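Dihydropyrimidinase (Dictyostelium discoideum, PDB 2FTW) catalyses the reversible, zinc-dependent hydrolytic ring opening of 5,6-dihydrouracil and 5,6-dihydrothymine, the second step of reductive pyrimidine degradation. Local coordinates at residues A162-F167 / N194-F199; A223-A228 / I251-V256; I245-S250 / M296-R301; E270-G275 / G323-T328. One frame throughout, in Å; residues are numbered along the deposited sequence.

Contact 1: A162-F167 / N194-F199; sequences AYKNSF and NGDMVF
A loop-to-helix contact, partly buried, brings K164 and N165 against D196 and F199: segment 162-167 belongs to the loop that carries Y163, which probably binds the substrate, as in relatives, and segment 194-199 starts helix 195-207. The backbones come closest where A162 CA lies 3.8 Å from G195 CA. One water bridges the main chains, accepting from K164 N and donating to G195 O. K164 runs extended as far as CE with CG anti to its backbone N (chi1 -174°), which brings CD over F199. This CD stands 4.1 Å from the F199 ring centroid and 22° off the normal, a CH-pi contact over one face. Beyond CE the chain bends, and K164 NZ reaches D196 OD1 at 3.3 Å, a salt bridge whose hydrogen bond is weak. N165 ND2 approaches F199 CE2 obliquely at 3.6 Å, with amide and ring planes perpendicular. The helix start is capped by N194, whose OD1 accepts from M197 N at 3.1 Å. Helix 223-239 packs against M197 and V198 through L224, and Q172 and D171 of a second subunit lie against K164 and D196.

Contact 2: A223-A228 / I251-V256; sequences ALEAEA and IGAADV
Two neighbouring helices on the outside of the (beta-alpha)8 barrel, 223-239 and 251-262, meet here through small residues, with strand 243-245 between them in sequence. The short segments are nearly parallel: their axes come within 7.8 Å at a signed angle of -18°, as expected for successive barrel helices that follow parallel strands. Such close spacing rests on alanine and glycine. A226 CB is 3.7 Å from G252 C and almost as near to A253 N, so the methyl sits directly on the bare backbone at G252. The nearest CA pair, A226 and A253, is 4.0 Å apart. No hydrogen bond crosses between the segments. E225 uses its aliphatic part instead: with CG anti to the backbone N (chi1 171°) and the chain extended, it passes alongside A253, and its CG lies 3.8 Å from A253 CB. The carboxylate beyond is held by partners outside the helix pair, OE2 accepting from Q249 N and OE1 forming a salt bridge with R301. One turn further along, V256 adds one branch, its CG2 resting 3.7 Å from A226 O and 4.4 Å from A226 CB.

Contact 3: I245-S250 / M296-R301; sequences IVHVQS and MGPPIR
Q249 provides the direct polar link between segments 245-250 and 296-301. Its NE2 donates to P298 O at 3.0 Å with an N-H...O angle of 153°, approaching from above the carbonyl plane. The chain reaches that carbonyl because it folds at chi2 (-90°), turning the amide in among P298, P299 and I300. A second tie runs through a water that donates to Q249 O at 2.6 Å and accepts from R301 N, so the two main chains are joined without a direct backbone bond.

The remaining contacts are van der Waals. M296 brings its SD and CE to Q249 NE2, both at 3.6 Å, while I300 CG1 also lies against this nitrogen. P298 follows a cis peptide bond, and its ring lies across both H247 and Q249: P298 CD is 3.2 Å from H247 ND1, over one face of the imidazole, and P298 CG touches Q249 CG at 3.7 Å. V246 CG2 covers the opposite face of the same ring, so H247 is held between a valine methyl and the G297-P298 backbone and ring. R301 CG packs on Q249 O at 3.3 Å, and its NE lies near S250 CB.

The charged end of R301 is paired outside the two segments, with E217; S250 OG caps the following helix at A253 N. H247 binds zinc together with H191 and the carboxylated K158, as part of the binuclear centre at the C-terminal ends of the strands of an amidohydrolase (beta-alpha)8 barrel.

Contact 4: E270-G275 / G323-T328; sequences EPIAAG and GTDNCT. With ZN (zinc ion), chain B.
The backbones of I272 and G323 form a single beta bridge, CA to CA 4.7 Å, with two hydrogen bonds: G323 N donates to P271 O at 3.2 Å, in the carbonyl plane with an N-H...O angle of 159°, and A273 N donates to G323 O at 3.1 Å with a more bent angle of 137°. The same G323 O receives a CA-H...O contact from I272 CA, so it is approached by two successive residues of the other segment. A water extends the link, donating to T324 O and accepting weakly from A274 N.

I272 supplies most of the side-chain contact. Its CG1 is placed between the backbone N and the carbonyl carbon (chi1 58°), which sends CD1 over the second segment, 3.7 Å from T324 O and 3.8 Å from D325 CB. The side chain of E270 passes G323, CG to N 3.9 Å.

Segment 270-275 follows strand 267-269, and both segments lie at the end of the (beta-alpha)8 barrel where amidohydrolases carry their metal ligands. D325 OD1 binds one zinc at 2.6 Å, the long side for such a bond, and H66, H68 and the carboxylated K158 complete the site. E270 works in the second shell: OE1 accepts from H66 ND1, which would orient that ligand, and from H247 N, while OE2 is hydrogen-bonded to the hydroxyls of Y244 and T65. The two carboxylates stay apart, E270 OE1 lying 6.8 Å from D325 OD2.

Overall arrangement
All four contacts lie in the amidohydrolase (beta-alpha)8 barrel. Contact 1 closes along the chain before contact 2 opens, whereas contacts 2 and 3, and again 3 and 4, alternate their segments. Contacts 3 and 4, their centres about 8 Å apart, touch beside the zinc centre: they share the V248 N to E270 O backbone bond, and H247 packs on D325 at the metal site. Contact 2, its centre about 10 Å from that of contact 3, is tied to it through E225. Contact 1, about 16 Å from contact 2 between centres, joins helix 223-239 through N194 and E227; both touch the second subunit, so this side of the barrel, near the metal site, also faces the second subunit of the tetramer.

Contact 1: A162-F167 / N194-F199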
# COMPACT_ATOMS: atom_id res chain seq x y z
N ALA A 162 25.15 10.29 4.14
CA ALA A 162 26.23 9.35 3.87
C ALA A 162 27.58 10.00 4.15
O ALA A 162 27.64 11.10 4.69
CB ALA A 162 26.14 8.88 2.43
N TYR A 163 28.66 9.29 3.78
CA TYR A 163 30.05 9.77 3.92
C TYR A 163 30.43 9.99 5.38
O TYR A 163 30.69 11.12 5.81
CB TYR A 163 30.32 11.06 3.12
CG TYR A 163 29.98 10.99 1.65
CD1 TYR A 163 30.90 10.51 0.73
CD2 TYR A 163 28.75 11.42 1.19
CE1 TYR A 163 30.58 10.46 -0.63
CE2 TYR A 163 28.43 11.37 -0.16
CZ TYR A 163 29.34 10.89 -1.06
OH TYR A 163 29.01 10.85 -2.40
N LYS A 164 30.46 8.89 6.13
CA LYS A 164 30.93 8.90 7.50
C LYS A 164 32.38 9.37 7.52
O LYS A 164 33.13 9.15 6.56
CB LYS A 164 30.80 7.51 8.11
CG LYS A 164 31.14 7.42 9.59
CD LYS A 164 31.00 5.99 10.11
CE LYS A 164 31.37 5.88 11.57
NZ LYS A 164 30.56 6.79 12.42
N ASN A 165 32.76 10.01 8.62
CA ASN A 165 34.10 10.59 8.77
C ASN A 165 34.43 11.73 7.79
O ASN A 165 35.59 12.16 7.70
CB ASN A 165 35.19 9.49 8.69
CG ASN A 165 34.96 8.36 9.67
OD1 ASN A 165 34.57 8.59 10.82
ND2 ASN A 165 35.20 7.13 9.23
N SER A 166 33.44 12.22 7.04
CA SER A 166 33.64 13.45 6.26
C SER A 166 32.41 14.37 6.30
O SER A 166 32.27 15.14 7.24
CB SER A 166 34.14 13.16 4.83
OG SER A 166 33.11 12.69 3.98
N PHE A 167 31.51 14.29 5.31
CA PHE A 167 30.38 15.22 5.24
C PHE A 167 29.17 14.83 6.09
O PHE A 167 28.30 15.66 6.31
CB PHE A 167 29.89 15.36 3.80
CG PHE A 167 30.95 15.81 2.82
CD1 PHE A 167 32.10 16.49 3.24
CD2 PHE A 167 30.76 15.60 1.46
CE1 PHE A 167 33.05 16.92 2.32
CE2 PHE A 167 31.69 16.01 0.54
CZ PHE A 167 32.84 16.68 0.97
N ASN A 194 21.92 5.70 4.57
CA ASN A 194 22.41 5.50 5.94
C ASN A 194 23.94 5.35 5.94
O ASN A 194 24.48 4.29 5.63
CB ASN A 194 21.74 4.28 6.59
CG ASN A 194 22.05 4.17 8.09
OD1 ASN A 194 23.20 4.07 8.50
ND2 ASN A 194 21.00 4.21 8.91
N GLY A 195 24.63 6.43 6.32
CA GLY A 195 26.11 6.48 6.30
C GLY A 195 26.83 5.45 7.15
O GLY A 195 27.83 4.87 6.71
N ASP A 196 26.35 5.21 8.37
CA ASP A 196 26.94 4.18 9.24
C ASP A 196 26.88 2.79 8.65
O ASP A 196 27.82 2.01 8.78
CB ASP A 196 26.25 4.16 10.61
CG ASP A 196 26.68 5.31 11.52
OD1 ASP A 196 27.62 6.04 11.14
OD2 ASP A 196 26.10 5.46 12.62
N MET A 197 25.77 2.46 8.01
CA MET A 197 25.61 1.16 7.37
C MET A 197 26.39 1.04 6.05
O MET A 197 26.83 -0.04 5.69
CB MET A 197 24.13 0.89 7.16
CG MET A 197 23.36 0.70 8.47
SD MET A 197 23.90 -0.79 9.34
CE MET A 197 23.22 -2.04 8.29
N VAL A 198 26.53 2.14 5.32
CA VAL A 198 27.34 2.17 4.08
C VAL A 198 28.80 1.90 4.41
O VAL A 198 29.51 1.22 3.67
CB VAL A 198 27.22 3.56 3.38
CG1 VAL A 198 28.35 3.79 2.34
CG2 VAL A 198 25.85 3.71 2.72
N PHE A 199 29.23 2.44 5.55
CA PHE A 199 30.60 2.26 6.07
C PHE A 199 30.85 0.82 6.54
O PHE A 199 31.91 0.23 6.26
CB PHE A 199 30.81 3.26 7.20
CG PHE A 199 32.12 3.12 7.91
CD1 PHE A 199 32.24 2.28 9.02
CD2 PHE A 199 33.21 3.89 7.52
CE1 PHE A 199 33.44 2.17 9.70
CE2 PHE A 199 34.43 3.78 8.20
CZ PHE A 199 34.54 2.92 9.29
O HOH W 1 29.49 6.36 4.87

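Contact 2: A223-A228 / I251-V256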
# COMPACT_ATOMS: atom_id res chain seq x y z
N ALA A 223 17.80 -0.56 0.45
CA ALA A 223 17.12 -0.35 1.75
C ALA A 223 17.81 0.71 2.65
O ALA A 223 17.17 1.31 3.54
CB ALA A 223 16.98 -1.67 2.49
N LEU A 224 19.10 0.94 2.41
CA LEU A 224 19.82 1.98 3.15
C LEU A 224 19.49 3.38 2.62
O LEU A 224 19.58 4.38 3.34
CB LEU A 224 21.33 1.74 3.08
CG LEU A 224 21.91 0.39 3.51
CD1 LEU A 224 23.42 0.55 3.59
CD2 LEU A 224 21.33 -0.13 4.86
N GLU A 225 19.09 3.43 1.34
CA GLU A 225 18.68 4.68 0.71
C GLU A 225 17.26 5.01 1.14
O GLU A 225 16.95 6.16 1.41
CB GLU A 225 18.79 4.58 -0.82
CG GLU A 225 18.19 5.75 -1.59
CD GLU A 225 18.25 5.57 -3.13
OE1 GLU A 225 18.68 4.49 -3.64
OE2 GLU A 225 17.88 6.53 -3.85
N ALA A 226 16.42 3.97 1.20
CA ALA A 226 15.01 4.11 1.58
C ALA A 226 14.84 4.47 3.05
O ALA A 226 13.95 5.23 3.42
CB ALA A 226 14.25 2.84 1.27
N GLU A 227 15.68 3.90 3.89
CA GLU A 227 15.65 4.21 5.31
C GLU A 227 16.02 5.68 5.56
O GLU A 227 15.30 6.41 6.27
CB GLU A 227 16.58 3.28 6.08
CG GLU A 227 16.48 3.44 7.59
CD GLU A 227 17.20 4.69 8.10
OE1 GLU A 227 18.42 4.81 7.83
OE2 GLU A 227 16.56 5.53 8.77
N ALA A 228 17.15 6.10 4.99
CA ALA A 228 17.63 7.48 5.13
C ALA A 228 16.68 8.51 4.50
O ALA A 228 16.52 9.62 5.00
CB ALA A 228 19.04 7.60 4.52
N ILE A 251 13.48 1.99 -6.16
CA ILE A 251 12.04 1.76 -5.96
C ILE A 251 11.65 2.06 -4.52
O ILE A 251 10.70 2.80 -4.26
CB ILE A 251 11.65 0.28 -6.29
CG1 ILE A 251 11.68 0.04 -7.80
CG2 ILE A 251 10.27 -0.08 -5.73
CD1 ILE A 251 11.54 -1.41 -8.23
N GLY A 252 12.39 1.46 -3.59
CA GLY A 252 12.13 1.63 -2.15
C GLY A 252 12.07 3.07 -1.70
O GLY A 252 11.16 3.46 -0.95
N ALA A 253 13.03 3.87 -2.15
CA ALA A 253 13.11 5.28 -1.79
C ALA A 253 11.99 6.07 -2.46
O ALA A 253 11.40 6.97 -1.86
CB ALA A 253 14.48 5.86 -2.15
N ALA A 254 11.68 5.71 -3.71
CA ALA A 254 10.55 6.32 -4.42
C ALA A 254 9.21 6.06 -3.72
O ALA A 254 8.37 6.97 -3.59
CB ALA A 254 10.50 5.85 -5.83
N ASP A 255 9.03 4.82 -3.28
CA ASP A 255 7.84 4.40 -2.51
C ASP A 255 7.69 5.18 -1.22
O ASP A 255 6.58 5.56 -0.86
CB ASP A 255 7.90 2.91 -2.13
CG ASP A 255 7.76 1.96 -3.33
OD1 ASP A 255 7.34 2.39 -4.44
OD2 ASP A 255 8.09 0.75 -3.14
N VAL A 256 8.79 5.35 -0.49
CA VAL A 256 8.77 6.16 0.74
C VAL A 256 8.27 7.58 0.48
O VAL A 256 7.44 8.10 1.23
CB VAL A 256 10.17 6.20 1.44
CG1 VAL A 256 10.27 7.36 2.38
CG2 VAL A 256 10.44 4.90 2.17

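Contact 3: I245-S250 / M296-R301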
# COMPACT_ATOMS: atom_id res chain seq x y z
N ILE A 245 14.68 15.39 -2.14
CA ILE A 245 15.53 14.21 -2.18
C ILE A 245 16.26 14.11 -3.54
O ILE A 245 15.65 13.85 -4.55
CB ILE A 245 14.74 12.91 -1.93
CG1 ILE A 245 13.75 13.07 -0.76
CG2 ILE A 245 15.70 11.78 -1.69
CD1 ILE A 245 14.40 13.36 0.59
N VAL A 246 17.57 14.32 -3.52
CA VAL A 246 18.39 14.32 -4.73
C VAL A 246 18.72 12.88 -5.14
O VAL A 246 18.73 11.98 -4.29
CB VAL A 246 19.72 15.12 -4.55
CG1 VAL A 246 19.46 16.50 -3.96
CG2 VAL A 246 20.72 14.36 -3.70
N HIS A 247 19.03 12.70 -6.42
CA HIS A 247 19.26 11.37 -7.01
C HIS A 247 18.54 10.20 -6.32
O HIS A 247 19.17 9.31 -5.73
CB HIS A 247 20.76 11.07 -7.19
CG HIS A 247 21.60 11.37 -6.00
ND1 HIS A 247 21.37 10.82 -4.76
CD2 HIS A 247 22.71 12.15 -5.87
CE1 HIS A 247 22.28 11.27 -3.90
NE2 HIS A 247 23.11 12.07 -4.55
N VAL A 248 17.22 10.20 -6.43
CA VAL A 248 16.41 9.07 -5.99
C VAL A 248 16.63 7.95 -7.01
O VAL A 248 16.17 8.03 -8.14
CB VAL A 248 14.92 9.47 -5.91
CG1 VAL A 248 14.05 8.28 -5.54
CG2 VAL A 248 14.74 10.59 -4.90
N GLN A 249 17.38 6.92 -6.59
CA GLN A 249 17.85 5.87 -7.51
C GLN A 249 17.07 4.56 -7.41
O GLN A 249 17.23 3.67 -8.25
CB GLN A 249 19.34 5.56 -7.23
CG GLN A 249 20.32 6.65 -7.63
CD GLN A 249 20.82 6.49 -9.04
OE1 GLN A 249 20.15 6.91 -9.99
NE2 GLN A 249 21.99 5.86 -9.19
N SER A 250 16.23 4.43 -6.38
CA SER A 250 15.61 3.14 -6.07
C SER A 250 14.07 3.15 -5.91
O SER A 250 13.46 4.16 -5.56
CB SER A 250 16.26 2.57 -4.81
OG SER A 250 15.59 2.98 -3.62
N MET A 296 28.66 5.13 -9.13
CA MET A 296 28.28 6.41 -8.56
C MET A 296 27.56 6.11 -7.25
O MET A 296 27.32 4.94 -6.94
CB MET A 296 27.37 7.18 -9.52
CG MET A 296 26.04 6.52 -9.82
SD MET A 296 24.82 7.69 -10.45
CE MET A 296 24.31 8.55 -8.96
N GLY A 297 27.18 7.14 -6.51
CA GLY A 297 26.51 6.96 -5.23
C GLY A 297 25.31 7.87 -5.09
O GLY A 297 25.42 9.07 -5.35
N PRO A 298 24.14 7.30 -4.72
CA PRO A 298 23.89 5.87 -4.56
C PRO A 298 24.09 5.10 -5.87
O PRO A 298 24.00 5.70 -6.95
CB PRO A 298 22.42 5.80 -4.12
CG PRO A 298 21.87 7.17 -4.29
CD PRO A 298 22.98 8.12 -4.34
N PRO A 299 24.36 3.79 -5.78
CA PRO A 299 24.56 3.04 -7.01
C PRO A 299 23.31 2.96 -7.88
O PRO A 299 22.18 3.06 -7.37
CB PRO A 299 24.97 1.63 -6.53
CG PRO A 299 25.20 1.73 -5.07
CD PRO A 299 24.49 2.95 -4.58
N ILE A 300 23.53 2.79 -9.18
CA ILE A 300 22.47 2.39 -10.12
C ILE A 300 22.03 0.97 -9.76
O ILE A 300 22.87 0.09 -9.50
CB ILE A 300 22.94 2.47 -11.62
CG1 ILE A 300 23.48 3.87 -11.95
CG2 ILE A 300 21.78 2.17 -12.55
CD1 ILE A 300 24.35 3.92 -13.23
N ARG A 301 20.72 0.75 -9.71
CA ARG A 301 20.20 -0.46 -9.08
C ARG A 301 20.11 -1.61 -10.06
O ARG A 301 19.71 -1.40 -11.20
CB ARG A 301 18.83 -0.19 -8.44
CG ARG A 301 18.85 0.93 -7.37
CD ARG A 301 19.88 0.62 -6.30
NE ARG A 301 19.99 1.61 -5.24
CZ ARG A 301 20.88 1.55 -4.25
NH1 ARG A 301 20.91 2.49 -3.33
NH2 ARG A 301 21.74 0.53 -4.18
O HOH W 2 18.90 3.11 -10.22

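Contact 4: E270-G275 / G323-T328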
# COMPACT_ATOMS: atom_id res chain seq x y z
N GLU A 270 13.98 13.78 -6.91
CA GLU A 270 14.71 13.99 -8.15
C GLU A 270 15.36 12.68 -8.64
O GLU A 270 16.40 12.29 -8.14
CB GLU A 270 15.78 15.03 -7.89
CG GLU A 270 16.68 15.37 -9.06
CD GLU A 270 17.98 15.99 -8.56
OE1 GLU A 270 18.90 15.21 -8.20
OE2 GLU A 270 18.05 17.26 -8.52
N PRO A 271 14.73 12.00 -9.61
CA PRO A 271 15.44 10.93 -10.28
C PRO A 271 16.51 11.53 -11.17
O PRO A 271 16.54 12.74 -11.36
CB PRO A 271 14.34 10.25 -11.12
CG PRO A 271 13.35 11.32 -11.38
CD PRO A 271 13.37 12.18 -10.14
N ILE A 272 17.42 10.71 -11.68
CA ILE A 272 18.45 11.21 -12.60
C ILE A 272 18.48 10.35 -13.86
O ILE A 272 17.92 9.26 -13.88
CB ILE A 272 19.85 11.32 -11.94
CG1 ILE A 272 20.32 9.97 -11.37
CG2 ILE A 272 19.82 12.38 -10.83
CD1 ILE A 272 21.81 9.90 -11.19
N ALA A 273 19.10 10.88 -14.91
CA ALA A 273 19.04 10.28 -16.23
C ALA A 273 19.54 8.83 -16.22
O ALA A 273 18.95 7.95 -16.85
CB ALA A 273 19.81 11.15 -17.24
N ALA A 274 20.60 8.56 -15.46
CA ALA A 274 21.15 7.21 -15.34
C ALA A 274 20.13 6.22 -14.76
O ALA A 274 20.03 5.08 -15.21
CB ALA A 274 22.41 7.23 -14.46
N GLY A 275 19.41 6.65 -13.74
CA GLY A 275 18.41 5.82 -13.09
C GLY A 275 17.21 5.58 -14.00
O GLY A 275 16.54 4.57 -13.89
N GLY A 323 17.45 15.37 -12.85
CA GLY A 323 18.82 15.89 -12.92
C GLY A 323 19.72 14.86 -13.59
O GLY A 323 19.22 13.88 -14.14
N THR A 324 21.03 15.07 -13.55
CA THR A 324 22.00 14.13 -14.12
C THR A 324 23.01 13.58 -13.11
O THR A 324 23.51 12.47 -13.26
CB THR A 324 22.83 14.75 -15.28
OG1 THR A 324 23.90 13.87 -15.63
CG2 THR A 324 23.44 16.07 -14.88
N ASP A 325 23.33 14.38 -12.10
CA ASP A 325 24.45 14.09 -11.22
C ASP A 325 25.74 13.96 -12.06
O ASP A 325 26.57 13.07 -11.84
CB ASP A 325 24.18 12.80 -10.43
CG ASP A 325 25.01 12.70 -9.17
OD1 ASP A 325 25.93 13.52 -8.97
OD2 ASP A 325 24.74 11.78 -8.36
N ASN A 326 25.89 14.87 -13.01
CA ASN A 326 26.94 14.76 -14.01
C ASN A 326 28.27 14.97 -13.34
O ASN A 326 28.61 16.10 -12.97
CB ASN A 326 26.77 15.75 -15.17
CG ASN A 326 27.74 15.48 -16.29
OD1 ASN A 326 27.44 14.73 -17.21
ND2 ASN A 326 28.94 16.04 -16.18
N CYS A 327 29.02 13.88 -13.19
CA CYS A 327 30.24 13.89 -12.41
C CYS A 327 31.27 12.97 -13.05
O CYS A 327 31.52 11.89 -12.56
CB CYS A 327 29.92 13.42 -10.98
SG CYS A 327 31.22 13.76 -9.83
N THR A 328 31.87 13.42 -14.14
CA THR A 328 32.59 12.52 -15.03
C THR A 328 34.09 12.42 -14.77
O THR A 328 34.77 13.42 -14.52
CB THR A 328 32.36 12.90 -16.50
OG1 THR A 328 32.62 14.29 -16.69
CG2 THR A 328 30.92 12.58 -16.95
ZN ZN B . 25.63 14.74 -6.71
O HOH W 3 22.96 10.68 -15.36